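Salicylaldehyde dehydrogenase NahF (Pseudomonas putida, PDB 4JZ6) probably oxidises salicylaldehyde to salicylate with NAD+ and water, a step in the bacterial breakdown of naphthalene. Local coordinates at residues A[93-98]-A[198-203]. Sequence-based numbering, arbitrary orientation.
Sequences ESKTPK and HALITQ
With CG anti to the backbone N (chi1 -175°), Leu200 reaches out from helix 195-208 and brings one methyl to each of Lys95 and Lys98, where helix 78-94 gives way to helix 96-107. Lys95 meets it with CG beside its own backbone N and anti to its carbonyl carbon (chi1 -73°), which carries its methylenes toward helix 195-208. The contact joins that helical junction to a helix linking two parallel strands, 186-189 and 215-218, of the Rossmann-like sheet of the aldehyde dehydrogenase fold. A branched leucine suits the site because each methyl serves one lysine: CD1 lies 4.0 Å from CD of Lys95, and CD2 packs at 3.6 Å from CG of Lys98, whose chain runs about perpendicular to the leucine. Lysine in turn suits a partly open helix junction, since its methylenes can pack on a buried neighbour while the ammonium pairs with an acid. Bends at chi2 and chi3 turn the rest of Lys98 away, and its NZ forms a salt bridge with Glu101. Lys95 NZ pairs instead with Glu207, one turn beyond Gln203 on the same helix, so this bridge, unlike that of Lys98, spans the two parts of the fold. Gln203 also gives an amide hydrogen bond to Glu207; its extended side chain crosses that of Lys95 nearly at right angles, bringing NE2 of Gln203 to 3.9 Å from CE of Lys95.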
ATOM      1  N   GLU A  93      21.557 -23.677   4.555  1.00 24.07           N
ATOM      2  CA  GLU A  93      22.293 -24.069   5.751  1.00 26.21           C
ATOM      3  C   GLU A  93      23.476 -24.961   5.385  1.00 28.38           C
ATOM      4  O   GLU A  93      24.504 -24.957   6.062  1.00 26.68           O
ATOM      5  CB  GLU A  93      21.367 -24.752   6.763  1.00 24.26           C
ATOM      6  CG  GLU A  93      20.320 -23.808   7.347  1.00 26.30           C
ATOM      7  CD  GLU A  93      19.332 -24.502   8.270  1.00 26.59           C
ATOM      8  OE1 GLU A  93      19.234 -25.746   8.219  1.00 30.31           O
ATOM      9  OE2 GLU A  93      18.649 -23.800   9.047  1.00 23.70           O
ATOM     10  N   SER A  94      23.337 -25.709   4.295  1.00 31.23           N
ATOM     11  CA  SER A  94      24.410 -26.593   3.853  1.00 30.16           C
ATOM     12  C   SER A  94      25.574 -25.797   3.275  1.00 31.12           C
ATOM     13  O   SER A  94      26.669 -26.326   3.108  1.00 39.50           O
ATOM     14  CB  SER A  94      23.901 -27.618   2.832  1.00 27.49           C
ATOM     15  OG  SER A  94      23.608 -27.021   1.582  1.00 29.28           O
ATOM     16  N   LYS A  95      25.337 -24.526   2.976  1.00 29.41           N
ATOM     17  CA  LYS A  95      26.363 -23.679   2.384  1.00 27.21           C
ATOM     18  C   LYS A  95      26.852 -22.598   3.352  1.00 36.81           C
ATOM     19  O   LYS A  95      27.465 -21.612   2.935  1.00 33.52           O
ATOM     20  CB  LYS A  95      25.848 -23.055   1.084  1.00 26.89           C
ATOM     21  CG  LYS A  95      25.743 -24.045  -0.070  1.00 27.42           C
ATOM     22  CD  LYS A  95      25.295 -23.367  -1.362  1.00 27.21           C
ATOM     23  CE  LYS A  95      25.619 -24.219  -2.583  1.00 31.11           C
ATOM     24  NZ  LYS A  95      25.132 -25.616  -2.445  1.00 31.63           N
ATOM     25  N   THR A  96      26.592 -22.801   4.642  1.00 38.10           N
ATOM     26  CA  THR A  96      26.913 -21.811   5.676  1.00 26.49           C
ATOM     27  C   THR A  96      28.362 -21.272   5.666  1.00 31.63           C
ATOM     28  O   THR A  96      28.562 -20.056   5.696  1.00 30.06           O
ATOM     29  CB  THR A  96      26.511 -22.299   7.103  1.00 30.60           C
ATOM     30  OG1 THR A  96      25.093 -22.520   7.165  1.00 25.49           O
ATOM     31  CG2 THR A  96      26.893 -21.265   8.154  1.00 26.14           C
ATOM     32  N   PRO A  97      29.372 -22.158   5.611  1.00 29.93           N
ATOM     33  CA  PRO A  97      30.748 -21.647   5.595  1.00 31.91           C
ATOM     34  C   PRO A  97      31.054 -20.719   4.420  1.00 33.23           C
ATOM     35  O   PRO A  97      31.830 -19.778   4.590  1.00 39.25           O
ATOM     36  CB  PRO A  97      31.585 -22.919   5.472  1.00 31.78           C
ATOM     37  CG  PRO A  97      30.738 -23.980   6.044  1.00 32.77           C
ATOM     38  CD  PRO A  97      29.347 -23.630   5.624  1.00 34.83           C
ATOM     39  N   LYS A  98      30.465 -20.982   3.256  1.00 29.04           N
ATOM     40  CA  LYS A  98      30.691 -20.139   2.079  1.00 31.86           C
ATOM     41  C   LYS A  98      30.077 -18.750   2.267  1.00 33.19           C
ATOM     42  O   LYS A  98      30.683 -17.737   1.909  1.00 38.22           O
ATOM     43  CB  LYS A  98      30.157 -20.813   0.808  1.00 29.28           C
ATOM     44  CG  LYS A  98      30.355 -20.017  -0.482  1.00 51.69           C
ATOM     45  CD  LYS A  98      31.826 -19.755  -0.775  1.00 59.61           C
ATOM     46  CE  LYS A  98      32.597 -21.049  -1.027  1.00 68.14           C
ATOM     47  NZ  LYS A  98      34.069 -20.894  -0.793  1.00 66.48           N
ATOM     48  N   HIS A 198      24.612 -12.514  -3.318  1.00 29.46           N
ATOM     49  CA  HIS A 198      23.297 -12.565  -3.942  1.00 31.33           C
ATOM     50  C   HIS A 198      23.223 -13.620  -5.049  1.00 32.63           C
ATOM     51  O   HIS A 198      22.178 -14.229  -5.277  1.00 28.82           O
ATOM     52  CB  HIS A 198      22.914 -11.183  -4.465  1.00 27.46           C
ATOM     53  CG  HIS A 198      22.568 -10.217  -3.381  1.00 24.29           C
ATOM     54  ND1 HIS A 198      22.461  -8.861  -3.593  1.00 24.40           N
ATOM     55  CD2 HIS A 198      22.288 -10.417  -2.069  1.00 23.68           C
ATOM     56  CE1 HIS A 198      22.135  -8.264  -2.461  1.00 23.87           C
ATOM     57  NE2 HIS A 198      22.023  -9.186  -1.521  1.00 25.63           N
ATOM     58  N   ALA A 199      24.335 -13.838  -5.739  1.00 27.96           N
ATOM     59  CA  ALA A 199      24.384 -14.922  -6.705  1.00 28.76           C
ATOM     60  C   ALA A 199      24.283 -16.243  -5.946  1.00 32.84           C
ATOM     61  O   ALA A 199      23.575 -17.161  -6.368  1.00 29.31           O
ATOM     62  CB  ALA A 199      25.655 -14.859  -7.512  1.00 27.98           C
ATOM     63  N   LEU A 200      24.979 -16.322  -4.812  1.00 31.03           N
ATOM     64  CA  LEU A 200      24.978 -17.530  -3.997  1.00 26.39           C
ATOM     65  C   LEU A 200      23.584 -17.893  -3.493  1.00 25.39           C
ATOM     66  O   LEU A 200      23.158 -19.047  -3.602  1.00 25.38           O
ATOM     67  CB  LEU A 200      25.943 -17.403  -2.817  1.00 26.59           C
ATOM     68  CG  LEU A 200      26.061 -18.690  -1.990  1.00 33.77           C
ATOM     69  CD1 LEU A 200      26.452 -19.857  -2.884  1.00 27.44           C
ATOM     70  CD2 LEU A 200      27.046 -18.532  -0.845  1.00 26.93           C
ATOM     71  N   ILE A 201      22.873 -16.916  -2.939  1.00 24.63           N
ATOM     72  CA  ILE A 201      21.534 -17.180  -2.432  1.00 23.75           C
ATOM     73  C   ILE A 201      20.656 -17.652  -3.582  1.00 23.69           C
ATOM     74  O   ILE A 201      19.850 -18.566  -3.424  1.00 35.34           O
ATOM     75  CB  ILE A 201      20.920 -15.955  -1.679  1.00 26.76           C
ATOM     76  CG1 ILE A 201      19.609 -16.342  -0.995  1.00 22.22           C
ATOM     77  CG2 ILE A 201      20.683 -14.784  -2.608  1.00 23.07           C
ATOM     78  CD1 ILE A 201      19.059 -15.276  -0.088  1.00 21.61           C
ATOM     79  N   THR A 202      20.852 -17.052  -4.752  1.00 24.11           N
ATOM     80  CA  THR A 202      20.146 -17.479  -5.948  1.00 25.48           C
ATOM     81  C   THR A 202      20.463 -18.939  -6.243  1.00 26.68           C
ATOM     82  O   THR A 202      19.560 -19.743  -6.480  1.00 25.31           O
ATOM     83  CB  THR A 202      20.538 -16.631  -7.172  1.00 30.21           C
ATOM     84  OG1 THR A 202      20.286 -15.248  -6.897  1.00 27.76           O
ATOM     85  CG2 THR A 202      19.741 -17.061  -8.404  1.00 24.96           C
ATOM     86  N   GLN A 203      21.749 -19.275  -6.217  1.00 27.42           N
ATOM     87  CA  GLN A 203      22.184 -20.639  -6.485  1.00 28.77           C
ATOM     88  C   GLN A 203      21.490 -21.628  -5.551  1.00 27.78           C
ATOM     89  O   GLN A 203      21.069 -22.707  -5.971  1.00 25.85           O
ATOM     90  CB  GLN A 203      23.701 -20.762  -6.356  1.00 27.10           C
ATOM     91  CG  GLN A 203      24.222 -22.137  -6.730  1.00 33.68           C
ATOM     92  CD  GLN A 203      25.679 -22.322  -6.375  1.00 35.94           C
ATOM     93  OE1 GLN A 203      26.388 -21.355  -6.094  1.00 36.21           O
ATOM     94  NE2 GLN A 203      26.133 -23.568  -6.377  1.00 41.15           N
TER